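Side-chain contacts in endoglucanase (Komagataeibacter sucrofermentans, PDB 6VC5), which probably hydrolyses internal beta-1,4-glucosidic linkages in cellulose and related beta-glucans: residues Ala5-Trp8 against Ala9-Arg12; Trp58-Thr61 against Asn62-Lys66; Ala110-Ile113 against Gln114-Met117; Pro217-Ser220 against Tyr221-Arg225; Ala242-Ser245 against Arg246-His250. One frame throughout, in Å; residues are numbered along the deposited sequence.

Contact 1. Residues Ala5-Trp8 against Ala9-Arg12; sequences AQQW and AIFR
A9 meets the preceding turn mainly through its backbone: A9 N donates to A5 O at 3.1 Å. The methyl carbon A9 CB rests 3.6 Å from the carbonyl oxygen of Q6. The peptide N of I10 makes only a weak bond to Q6 O. The I10 side chain runs alongside that of Q7, pointing the same way, with I10 CD1 4.1 Å from Q7 NE2; the polar end of Q7 is taken up by L294, whose backbone N bonds to OE1. At F11 the helical bond to Q7 O is almost straight, 174° at the hydrogen. The rings of F11 and W8 meet rim to rim, planes 23° apart, and F11 CD2 comes to 3.5 Å from W8 CZ3 without either ring lying over the other. R12 N bonds to W8 O at 2.7 Å, and R12 then lays its aliphatic part on the indole. The helix backbone puts R12 CB over the face of W8, 3.9 Å from the centroid of the six-membered ring, a CH-pi contact. With CG anti to the backbone N (chi1 -177°), CG and CD run on along the indole. A bend at chi3 returns the guanidinium toward NE1, its plane nearly perpendicular to the ring. One carboxylate oxygen, D48 OD2, holds both polar ends, accepting a hydrogen bond from W8 NE1 and a salt bridge from R12 NH1. W8 also packs on helix 33-46, and F11 on helix 300-313. The arrangement is an i to i+4 tryptophan-arginine pair on an amphipathic alpha-helix, here helix 4-15 of what is, as in the family, an (alpha/alpha)6 barrel.

Contact 2. Residues Trp58-Thr61 against Asn62-Lys66; sequences WART and NLQHK
W58 receives the side chain of N62 over one face of its indole, at the C-terminal end of helix 49-62. N62 ND2 lies 3.2 Å from W58 NE1; both are donors, so the contact is packing, with amide and ring planes 28° apart. N62 CB sits 3.9 Å from the centroid of the six-membered ring, a CH-pi contact only 8° off the normal. The amide is held by W58 O, which accepts from N62 N and, at 3.0 Å, from N62 ND2. Beyond N62, L63 CG packs 4.0 Å from W58 CZ3. A59 O likewise takes two donors: L63 N, and Q64 N at 3.2 Å, as the chain leaves the helix. R60 brings its CG to 3.4 Å from Q64 OE1, while Q64 NE2 bonds to A69 O. A water lies within hydrogen-bonding distance of both R60 O (2.8 Å) and Q64 O (2.7 Å), between the last turn and the outgoing loop. T61 sets CB and CG2 beside N62, its OG1 returning to V57 O. W58 O and A59 O thus keep their helical i+4 amides and each gain a second donor, and the side-chain bond to W58 O holds the N62 amide over the indole.

Contact 3. Residues Ala110-Ile113 against Gln114-Met117; sequences ADYI and QDAM
The Y112 ring is approached at its edge, near its plane, by the D115 carboxylate: OD2 lies 3.9 Å from CD1, and the two planes are 45° apart. Beyond the two segments the ring meets F52 and W56, and R109 adds a cation-pi contact. D115 CG is anti to its own carbonyl carbon (chi1 -67°), which carries the carboxylate back beside the preceding turn, where OD2 comes to 3.1 Å from D111 O. Both are acceptors, so this approach is not a bond and is probably somewhat unfavourable. OD2 is compensated by a water, which donates to it at 3.0 Å and to D111 OD2 at 2.7 Å; W56 NE1 adds a weak hydrogen bond. The two carboxylates keep 4.7 Å between their OD2 atoms, and the shared water, with the salt bridge from R109 to D111 OD1, probably eases the repulsion of like charges. These residues form the first turns of helix 110-126, where i to i+4 backbone bonds run from A110 O to Q114 N through I113 O to M117 N. The inward side of the helix, with buried Y112 and A116 and with D115 at its border, packs on helix 90-106 at L100. Round the helix, I113 and M117 form an apolar i to i+4 pair: I113 CG2 meets M117 CE at 3.9 Å. The M117 chain bends at chi3 (-63°), turning its methyl back toward I113, while M117 CG packs 3.3 Å from I113 O. Q114 bends at chi2 and passes its amide along the helix, where NE2 bonds to N118 OD1.

Contact 4. Residues Pro217-Ser220 against Tyr221-Arg225; sequences PRFS and YDAIR
F219 ends the short strand 218-219, and the chain then turns through S220 into a helical bend at residues 221-224 that lacks the regular helical bonds. S220 O accepts I224 N at 3.2 Å, with an angle of 137° at the hydrogen, and this bond draws the bend back onto the end of the strand. Within and just beyond the bend, a type I beta turn from D222 to R225, closed by R225 N to D222 O at 3.1 Å, leads into helix 225-232. The two segments therefore join a strand, paired antiparallel with 260-261, to a helix of the family 8 fold. D198 ties the connection together: OD2 bonds to S220 OG, and OD1 takes A223 N. Among the side chains, F219 carries the packing. Its CG is anti to the backbone N (chi1 172°), which sends the ring over toward the bend, where CD1 meets A223 CB at 3.4 Å and CZ comes to 4.0 Å from I224 CD1. The ring also passes 3.6 Å from A223 O at CE1. I224 CB and CG2 pack on S220 O, beside the bond its own N makes there. S220 OG, 3.6 Å from Y221 CD2, lies by the Y221 ring, which meets Y301 edge-to-face, while the neighbouring D222 turns its OD2 to N153 ND2.

Contact 5. Residues Ala242-Ser245 against Arg246-His250; sequences ADFS and RFWNH
Helix 238-251 is joined turn to turn here by i to i+3 and i to i+4 side-chain contacts, one of them a salt bridge, on an amphipathic helix whose F244, F247 and W248 face inward. F244 and F247 pack on L195, F247 meets W193 edge-to-face, and W248 reaches I224. At the border of the buried face, D243 OD1 accepts NH1 of the exposed R246 at 2.9 Å in an i to i+3 salt bridge. The bond uses the anti side of the carboxylate oxygen and lies near the guanidinium plane, with the two flat groups 78° apart. D243 OD2 is taken by R189 NH1, so the carboxylate bridges two arginines, which should favour its charged form. The R246 chain bends at chi3 (-54°), folding the guanidinium back over A242, whose O stands above the centre of one face while CB lies 3.7 Å from NH1. W248 and F244 run side by side, W248 CZ2 4.1 Å from F244 CD1. F244 O, besides accepting W248 N at 2.9 Å, lies over one face of the indole, nearest its CD1 at 3.1 Å. N249 is held chiefly from outside, ND2 by G284 O and OD1 by A286 N. Within the helix its backbone N bonds to S245 O at 3.0 Å, and N249 ND2 adds a weak second bond to that same S245 O.

Overall arrangement
All five contacts lie in one chain and one family 8 range, following one another along the sequence without overlap. Contacts 1, 3 and 5 each sit within a single helix, 4-15, 110-126 and 238-251; contact 2 is the end of helix 49-62, and contact 4 links strand 218-219 to helix 225-232. Contacts 2 and 3 are neighbours, centres about 15 Å apart. Contacts 4 and 5 are equally close and alone touch directly, with I224 CD1 3.5 Å from W248 CH2 and F219 packing on F244 and F247. These two pairs lie on opposite sides of the chain's centre, contacts 2 and 5 about 41 Å apart, and so mark distant parts of the one barrel domain.

Contact 1. Residues Ala5-Trp8 against Ala9-Arg12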
# COMPACT_ATOMS: atom_id res chain seq x y z
N ALA A 5 -17.64 9.64 0.78
CA ALA A 5 -17.84 10.43 2.00
C ALA A 5 -18.58 9.63 3.06
O ALA A 5 -18.27 9.72 4.25
CB ALA A 5 -18.56 11.73 1.67
N GLN A 6 -19.55 8.81 2.65
CA GLN A 6 -20.30 8.04 3.65
C GLN A 6 -19.48 6.89 4.20
O GLN A 6 -19.58 6.57 5.39
CB GLN A 6 -21.64 7.57 3.08
CG GLN A 6 -22.64 8.72 2.86
CD GLN A 6 -22.17 9.71 1.80
OE1 GLN A 6 -21.80 10.84 2.12
NE2 GLN A 6 -22.22 9.30 0.54
N GLN A 7 -18.67 6.24 3.36
CA GLN A 7 -17.80 5.18 3.86
C GLN A 7 -16.71 5.74 4.77
O GLN A 7 -16.37 5.13 5.79
CB GLN A 7 -17.22 4.37 2.70
CG GLN A 7 -18.28 3.62 1.89
CD GLN A 7 -19.13 2.71 2.76
OE1 GLN A 7 -18.62 1.81 3.42
NE2 GLN A 7 -20.44 2.95 2.77
N TRP A 8 -16.15 6.91 4.42
CA TRP A 8 -15.17 7.54 5.30
C TRP A 8 -15.77 7.86 6.67
O TRP A 8 -15.12 7.67 7.70
CB TRP A 8 -14.58 8.80 4.66
CG TRP A 8 -13.89 9.73 5.66
CD1 TRP A 8 -14.29 10.99 6.01
CD2 TRP A 8 -12.72 9.45 6.45
NE1 TRP A 8 -13.43 11.52 6.95
CE2 TRP A 8 -12.46 10.59 7.24
CE3 TRP A 8 -11.86 8.35 6.56
CZ2 TRP A 8 -11.38 10.67 8.12
CZ3 TRP A 8 -10.78 8.43 7.45
CH2 TRP A 8 -10.56 9.59 8.21
N ALA A 9 -17.02 8.33 6.70
CA ALA A 9 -17.66 8.64 7.98
C ALA A 9 -17.70 7.42 8.90
O ALA A 9 -17.51 7.55 10.12
CB ALA A 9 -19.06 9.19 7.75
N ILE A 10 -17.95 6.24 8.34
CA ILE A 10 -17.92 5.01 9.14
C ILE A 10 -16.50 4.71 9.61
O ILE A 10 -16.27 4.41 10.79
CB ILE A 10 -18.50 3.83 8.33
CG1 ILE A 10 -19.97 4.08 7.99
CG2 ILE A 10 -18.36 2.55 9.11
CD1 ILE A 10 -20.46 3.19 6.84
N PHE A 11 -15.52 4.74 8.69
CA PHE A 11 -14.13 4.52 9.07
C PHE A 11 -13.70 5.49 10.16
O PHE A 11 -13.11 5.08 11.16
CB PHE A 11 -13.23 4.67 7.84
CG PHE A 11 -11.80 4.22 8.06
CD1 PHE A 11 -11.42 2.92 7.74
CD2 PHE A 11 -10.86 5.08 8.58
CE1 PHE A 11 -10.10 2.50 7.93
CE2 PHE A 11 -9.54 4.67 8.77
CZ PHE A 11 -9.16 3.38 8.46
N ARG A 12 -14.03 6.76 9.97
CA ARG A 12 -13.63 7.80 10.92
C ARG A 12 -14.25 7.55 12.29
O ARG A 12 -13.58 7.70 13.33
CB ARG A 12 -14.04 9.17 10.38
CG ARG A 12 -13.61 10.33 11.27
CD ARG A 12 -14.26 11.63 10.81
NE ARG A 12 -15.72 11.57 10.92
CZ ARG A 12 -16.56 12.21 10.11
NH1 ARG A 12 -16.09 12.97 9.12
NH2 ARG A 12 -17.87 12.10 10.28

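Contact 2. Residues Trp58-Thr61 against Asn62-Lys66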
# COMPACT_ATOMS: atom_id res chain seq x y z
N TRP A 58 -0.41 15.29 13.33
CA TRP A 58 0.04 14.25 14.25
C TRP A 58 1.18 13.44 13.64
O TRP A 58 2.20 13.18 14.30
CB TRP A 58 -1.11 13.34 14.68
CG TRP A 58 -0.71 12.46 15.84
CD1 TRP A 58 -0.86 12.74 17.17
CD2 TRP A 58 -0.03 11.20 15.77
NE1 TRP A 58 -0.34 11.72 17.92
CE2 TRP A 58 0.19 10.76 17.09
CE3 TRP A 58 0.41 10.39 14.72
CZ2 TRP A 58 0.81 9.54 17.39
CZ3 TRP A 58 1.04 9.18 15.01
CH2 TRP A 58 1.23 8.78 16.34
N ALA A 59 1.03 13.03 12.37
CA ALA A 59 2.07 12.21 11.74
C ALA A 59 3.37 12.98 11.60
O ALA A 59 4.46 12.43 11.82
CB ALA A 59 1.60 11.72 10.38
N ARG A 60 3.29 14.25 11.18
CA ARG A 60 4.51 15.05 11.03
C ARG A 60 5.21 15.24 12.36
O ARG A 60 6.43 15.09 12.46
CB ARG A 60 4.14 16.40 10.42
CG ARG A 60 5.32 17.25 10.02
CD ARG A 60 4.84 18.61 9.53
NE ARG A 60 4.26 19.40 10.62
CZ ARG A 60 3.34 20.34 10.46
NH1 ARG A 60 2.88 20.63 9.25
NH2 ARG A 60 2.87 21.00 11.51
N THR A 61 4.43 15.52 13.41
CA THR A 61 4.99 15.80 14.73
C THR A 61 5.62 14.57 15.36
O THR A 61 6.69 14.65 15.97
CB THR A 61 3.88 16.35 15.63
OG1 THR A 61 3.37 17.56 15.07
CG2 THR A 61 4.40 16.60 17.06
N ASN A 62 4.97 13.41 15.21
CA ASN A 62 5.37 12.24 15.99
C ASN A 62 6.16 11.21 15.22
O ASN A 62 6.95 10.47 15.84
CB ASN A 62 4.14 11.57 16.61
CG ASN A 62 3.50 12.42 17.69
OD1 ASN A 62 3.96 12.44 18.83
ND2 ASN A 62 2.46 13.15 17.32
N LEU A 63 5.98 11.11 13.90
CA LEU A 63 6.62 10.07 13.10
C LEU A 63 7.66 10.56 12.12
O LEU A 63 8.59 9.81 11.82
CB LEU A 63 5.57 9.24 12.32
CG LEU A 63 4.52 8.49 13.15
CD1 LEU A 63 3.57 7.76 12.19
CD2 LEU A 63 5.19 7.53 14.11
N GLN A 64 7.55 11.78 11.58
CA GLN A 64 8.49 12.19 10.55
C GLN A 64 9.90 12.34 11.11
O GLN A 64 10.10 12.84 12.22
CB GLN A 64 8.04 13.47 9.84
CG GLN A 64 8.82 13.68 8.53
CD GLN A 64 8.23 14.77 7.67
OE1 GLN A 64 7.85 15.83 8.17
NE2 GLN A 64 8.15 14.52 6.36
N HIS A 65 10.89 11.89 10.33
CA HIS A 65 12.28 11.95 10.75
C HIS A 65 12.77 13.39 10.85
O HIS A 65 12.21 14.32 10.25
CB HIS A 65 13.18 11.19 9.78
CG HIS A 65 13.02 9.70 9.86
ND1 HIS A 65 13.40 8.87 8.83
CD2 HIS A 65 12.53 8.90 10.84
CE1 HIS A 65 13.16 7.61 9.18
NE2 HIS A 65 12.64 7.61 10.39
N LYS A 66 13.84 13.55 11.62
CA LYS A 66 14.53 14.82 11.81
C LYS A 66 15.43 15.13 10.62
O LYS A 66 15.46 16.27 10.13
CB LYS A 66 15.39 14.73 13.09
CG LYS A 66 14.66 14.62 14.46
CD LYS A 66 15.57 14.52 15.70
CE LYS A 66 14.80 14.43 17.01
NZ LYS A 66 15.74 14.31 18.13
O HOH W 1 9.02 14.91 13.54

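Contact 3. Residues Ala110-Ile113 against Gln114-Met117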
# COMPACT_ATOMS: atom_id res chain seq x y z
N ALA A 110 -0.22 25.07 -1.27
CA ALA A 110 1.11 24.84 -1.82
C ALA A 110 2.03 24.18 -0.81
O ALA A 110 2.96 23.45 -1.20
CB ALA A 110 1.71 26.16 -2.32
N ASP A 111 1.79 24.40 0.48
CA ASP A 111 2.62 23.77 1.50
C ASP A 111 2.45 22.26 1.51
O ASP A 111 3.41 21.52 1.75
CB ASP A 111 2.33 24.38 2.88
CG ASP A 111 0.87 24.27 3.26
OD1 ASP A 111 0.01 24.78 2.51
OD2 ASP A 111 0.58 23.67 4.32
N TYR A 112 1.22 21.77 1.26
CA TYR A 112 1.02 20.32 1.20
C TYR A 112 1.72 19.72 -0.01
O TYR A 112 2.26 18.61 0.06
CB TYR A 112 -0.48 20.00 1.18
CG TYR A 112 -1.25 20.23 2.47
CD1 TYR A 112 -0.61 20.31 3.69
CD2 TYR A 112 -2.64 20.35 2.44
CE1 TYR A 112 -1.33 20.52 4.88
CE2 TYR A 112 -3.37 20.55 3.61
CZ TYR A 112 -2.70 20.63 4.82
OH TYR A 112 -3.43 20.83 5.98
N ILE A 113 1.75 20.45 -1.13
CA ILE A 113 2.49 19.98 -2.30
C ILE A 113 3.98 19.91 -2.00
O ILE A 113 4.65 18.93 -2.35
CB ILE A 113 2.19 20.87 -3.52
CG1 ILE A 113 0.69 20.88 -3.81
CG2 ILE A 113 2.99 20.41 -4.73
CD1 ILE A 113 0.13 19.53 -4.19
N GLN A 114 4.52 20.93 -1.34
CA GLN A 114 5.93 20.89 -0.97
C GLN A 114 6.22 19.73 -0.02
O GLN A 114 7.25 19.07 -0.14
CB GLN A 114 6.37 22.19 -0.31
CG GLN A 114 7.88 22.23 -0.12
CD GLN A 114 8.63 21.93 -1.41
OE1 GLN A 114 8.44 22.59 -2.43
NE2 GLN A 114 9.48 20.90 -1.38
N ASP A 115 5.32 19.49 0.94
CA ASP A 115 5.49 18.36 1.85
C ASP A 115 5.57 17.05 1.07
O ASP A 115 6.43 16.19 1.36
CB ASP A 115 4.33 18.29 2.84
CG ASP A 115 4.29 19.46 3.82
OD1 ASP A 115 5.36 20.04 4.12
OD2 ASP A 115 3.18 19.79 4.31
N ALA A 116 4.68 16.87 0.09
CA ALA A 116 4.69 15.66 -0.72
C ALA A 116 5.99 15.53 -1.50
O ALA A 116 6.60 14.45 -1.53
CB ALA A 116 3.48 15.66 -1.66
N MET A 117 6.44 16.63 -2.11
CA MET A 117 7.67 16.59 -2.90
C MET A 117 8.89 16.29 -2.04
O MET A 117 9.80 15.57 -2.49
CB MET A 117 7.83 17.91 -3.67
CG MET A 117 6.78 18.05 -4.74
SD MET A 117 7.00 19.43 -5.89
CE MET A 117 6.87 20.78 -4.77
O HOH W 2 2.26 22.18 5.79

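Contact 4. Residues Pro217-Ser220 against Tyr221-Arg225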
# COMPACT_ATOMS: atom_id res chain seq x y z
N PRO A 217 5.81 -18.49 2.93
CA PRO A 217 5.90 -18.27 1.46
C PRO A 217 4.53 -18.21 0.80
O PRO A 217 4.11 -19.12 0.07
CB PRO A 217 6.72 -19.49 1.01
CG PRO A 217 6.27 -20.57 1.96
CD PRO A 217 6.14 -19.88 3.30
N ARG A 218 3.83 -17.10 1.01
CA ARG A 218 2.41 -17.00 0.69
C ARG A 218 2.11 -15.77 -0.16
O ARG A 218 2.86 -14.79 -0.17
CB ARG A 218 1.57 -16.89 1.97
CG ARG A 218 1.70 -18.09 2.86
CD ARG A 218 1.11 -17.80 4.21
NE ARG A 218 1.21 -18.98 5.07
CZ ARG A 218 0.82 -18.99 6.33
NH1 ARG A 218 0.30 -17.90 6.87
NH2 ARG A 218 0.94 -20.11 7.05
N PHE A 219 0.99 -15.84 -0.86
CA PHE A 219 0.22 -14.70 -1.34
C PHE A 219 -0.86 -14.47 -0.28
O PHE A 219 -1.67 -15.29 -0.12
CB PHE A 219 -0.46 -15.04 -2.68
CG PHE A 219 -1.46 -14.00 -3.17
CD1 PHE A 219 -1.07 -12.96 -3.96
CD2 PHE A 219 -2.79 -14.13 -2.89
CE1 PHE A 219 -1.98 -12.06 -4.43
CE2 PHE A 219 -3.71 -13.22 -3.36
CZ PHE A 219 -3.30 -12.17 -4.12
N SER A 220 -0.81 -13.34 0.41
CA SER A 220 -1.75 -13.07 1.48
C SER A 220 -1.98 -11.58 1.72
O SER A 220 -2.27 -10.87 0.81
CB SER A 220 -1.37 -13.82 2.77
OG SER A 220 -0.32 -13.27 3.50
N TYR A 221 -1.84 -11.15 2.95
CA TYR A 221 -2.34 -9.87 3.36
C TYR A 221 -1.59 -8.67 2.82
O TYR A 221 -2.11 -7.60 2.79
CB TYR A 221 -2.43 -9.83 4.89
CG TYR A 221 -3.37 -10.88 5.40
CD1 TYR A 221 -4.70 -10.63 5.48
CD2 TYR A 221 -2.92 -12.12 5.76
CE1 TYR A 221 -5.57 -11.57 5.93
CE2 TYR A 221 -3.80 -13.09 6.21
CZ TYR A 221 -5.12 -12.80 6.29
OH TYR A 221 -6.07 -13.68 6.74
N ASP A 222 -0.36 -8.88 2.37
CA ASP A 222 0.38 -7.85 1.65
C ASP A 222 0.11 -7.89 0.14
O ASP A 222 -0.30 -6.92 -0.46
CB ASP A 222 1.90 -8.04 1.83
CG ASP A 222 2.39 -7.78 3.26
OD1 ASP A 222 2.25 -8.67 4.11
OD2 ASP A 222 3.00 -6.73 3.51
N ALA A 223 0.28 -9.07 -0.43
CA ALA A 223 0.26 -9.24 -1.87
C ALA A 223 -1.10 -8.94 -2.50
O ALA A 223 -1.17 -8.64 -3.65
CB ALA A 223 0.76 -10.62 -2.28
N ILE A 224 -2.14 -8.96 -1.70
CA ILE A 224 -3.47 -8.77 -2.24
C ILE A 224 -3.60 -7.31 -2.62
O ILE A 224 -4.33 -7.03 -3.55
CB ILE A 224 -4.54 -9.05 -1.14
CG1 ILE A 224 -5.97 -8.92 -1.67
CG2 ILE A 224 -4.37 -8.08 0.02
CD1 ILE A 224 -6.30 -9.97 -2.70
N ARG A 225 -2.76 -6.40 -2.22
CA ARG A 225 -2.78 -5.07 -2.79
C ARG A 225 -2.27 -4.96 -4.22
O ARG A 225 -2.49 -3.98 -4.86
CB ARG A 225 -2.14 -4.06 -1.85
CG ARG A 225 -3.00 -3.84 -0.60
CD ARG A 225 -2.59 -2.65 0.24
NE ARG A 225 -2.88 -2.92 1.65
CZ ARG A 225 -3.92 -2.45 2.35
NH1 ARG A 225 -4.07 -2.80 3.58
NH2 ARG A 225 -4.79 -1.61 1.82

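Contact 5. Residues Ala242-Ser245 against Arg246-His250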
# COMPACT_ATOMS: atom_id res chain seq x y z
N ALA A 242 -5.93 -12.06 -16.62
CA ALA A 242 -6.47 -13.39 -16.84
C ALA A 242 -6.04 -14.35 -15.73
O ALA A 242 -6.84 -15.18 -15.27
CB ALA A 242 -6.05 -13.91 -18.21
N ASP A 243 -4.78 -14.24 -15.29
CA ASP A 243 -4.29 -15.10 -14.22
C ASP A 243 -4.99 -14.80 -12.89
O ASP A 243 -5.40 -15.73 -12.19
CB ASP A 243 -2.77 -14.95 -14.07
CG ASP A 243 -2.00 -15.61 -15.21
OD1 ASP A 243 -2.59 -16.45 -15.91
OD2 ASP A 243 -0.80 -15.28 -15.39
N PHE A 244 -5.15 -13.53 -12.53
CA PHE A 244 -5.89 -13.23 -11.31
C PHE A 244 -7.34 -13.68 -11.42
O PHE A 244 -7.91 -14.20 -10.45
CB PHE A 244 -5.80 -11.73 -10.97
CG PHE A 244 -4.50 -11.31 -10.35
CD1 PHE A 244 -4.15 -11.71 -9.06
CD2 PHE A 244 -3.62 -10.49 -11.04
CE1 PHE A 244 -2.95 -11.31 -8.49
CE2 PHE A 244 -2.42 -10.07 -10.48
CZ PHE A 244 -2.08 -10.48 -9.20
N SER A 245 -7.96 -13.49 -12.59
CA SER A 245 -9.36 -13.88 -12.77
C SER A 245 -9.54 -15.38 -12.57
O SER A 245 -10.50 -15.82 -11.93
CB SER A 245 -9.85 -13.46 -14.15
OG SER A 245 -9.84 -12.05 -14.30
N ARG A 246 -8.61 -16.18 -13.11
CA ARG A 246 -8.70 -17.63 -12.95
C ARG A 246 -8.62 -18.02 -11.48
O ARG A 246 -9.31 -18.94 -11.03
CB ARG A 246 -7.57 -18.31 -13.72
CG ARG A 246 -8.07 -19.15 -14.88
CD ARG A 246 -6.92 -19.86 -15.57
NE ARG A 246 -5.87 -18.94 -15.99
CZ ARG A 246 -5.98 -18.08 -16.99
NH1 ARG A 246 -4.96 -17.29 -17.31
NH2 ARG A 246 -7.11 -18.01 -17.69
N PHE A 247 -7.77 -17.32 -10.73
CA PHE A 247 -7.62 -17.57 -9.30
C PHE A 247 -8.90 -17.23 -8.53
O PHE A 247 -9.42 -18.06 -7.78
CB PHE A 247 -6.41 -16.78 -8.78
CG PHE A 247 -6.21 -16.87 -7.30
CD1 PHE A 247 -5.84 -18.07 -6.71
CD2 PHE A 247 -6.38 -15.76 -6.50
CE1 PHE A 247 -5.65 -18.16 -5.35
CE2 PHE A 247 -6.20 -15.84 -5.13
CZ PHE A 247 -5.84 -17.04 -4.55
N TRP A 248 -9.42 -16.00 -8.70
CA TRP A 248 -10.61 -15.63 -7.94
C TRP A 248 -11.76 -16.57 -8.25
O TRP A 248 -12.51 -16.97 -7.35
CB TRP A 248 -11.08 -14.22 -8.28
CG TRP A 248 -10.10 -13.10 -8.29
CD1 TRP A 248 -9.95 -12.18 -9.28
CD2 TRP A 248 -9.20 -12.71 -7.24
NE1 TRP A 248 -8.99 -11.26 -8.94
CE2 TRP A 248 -8.52 -11.56 -7.69
CE3 TRP A 248 -8.89 -13.23 -5.98
CZ2 TRP A 248 -7.54 -10.92 -6.92
CZ3 TRP A 248 -7.92 -12.58 -5.21
CH2 TRP A 248 -7.26 -11.45 -5.69
N ASN A 249 -11.96 -16.90 -9.52
CA ASN A 249 -13.12 -17.68 -9.92
C ASN A 249 -13.01 -19.15 -9.56
O ASN A 249 -14.05 -19.82 -9.44
CB ASN A 249 -13.38 -17.47 -11.41
CG ASN A 249 -13.96 -16.10 -11.70
OD1 ASN A 249 -15.00 -15.74 -11.15
ND2 ASN A 249 -13.29 -15.32 -12.54
N HIS A 250 -11.80 -19.67 -9.35
CA HIS A 250 -11.66 -21.04 -8.87
C HIS A 250 -12.24 -21.20 -7.48
O HIS A 250 -12.86 -22.23 -7.17
CB HIS A 250 -10.19 -21.46 -8.83
CG HIS A 250 -9.99 -22.87 -8.36
ND1 HIS A 250 -10.24 -23.97 -9.16
CD2 HIS A 250 -9.57 -23.36 -7.17
CE1 HIS A 250 -9.97 -25.07 -8.48
NE2 HIS A 250 -9.57 -24.73 -7.27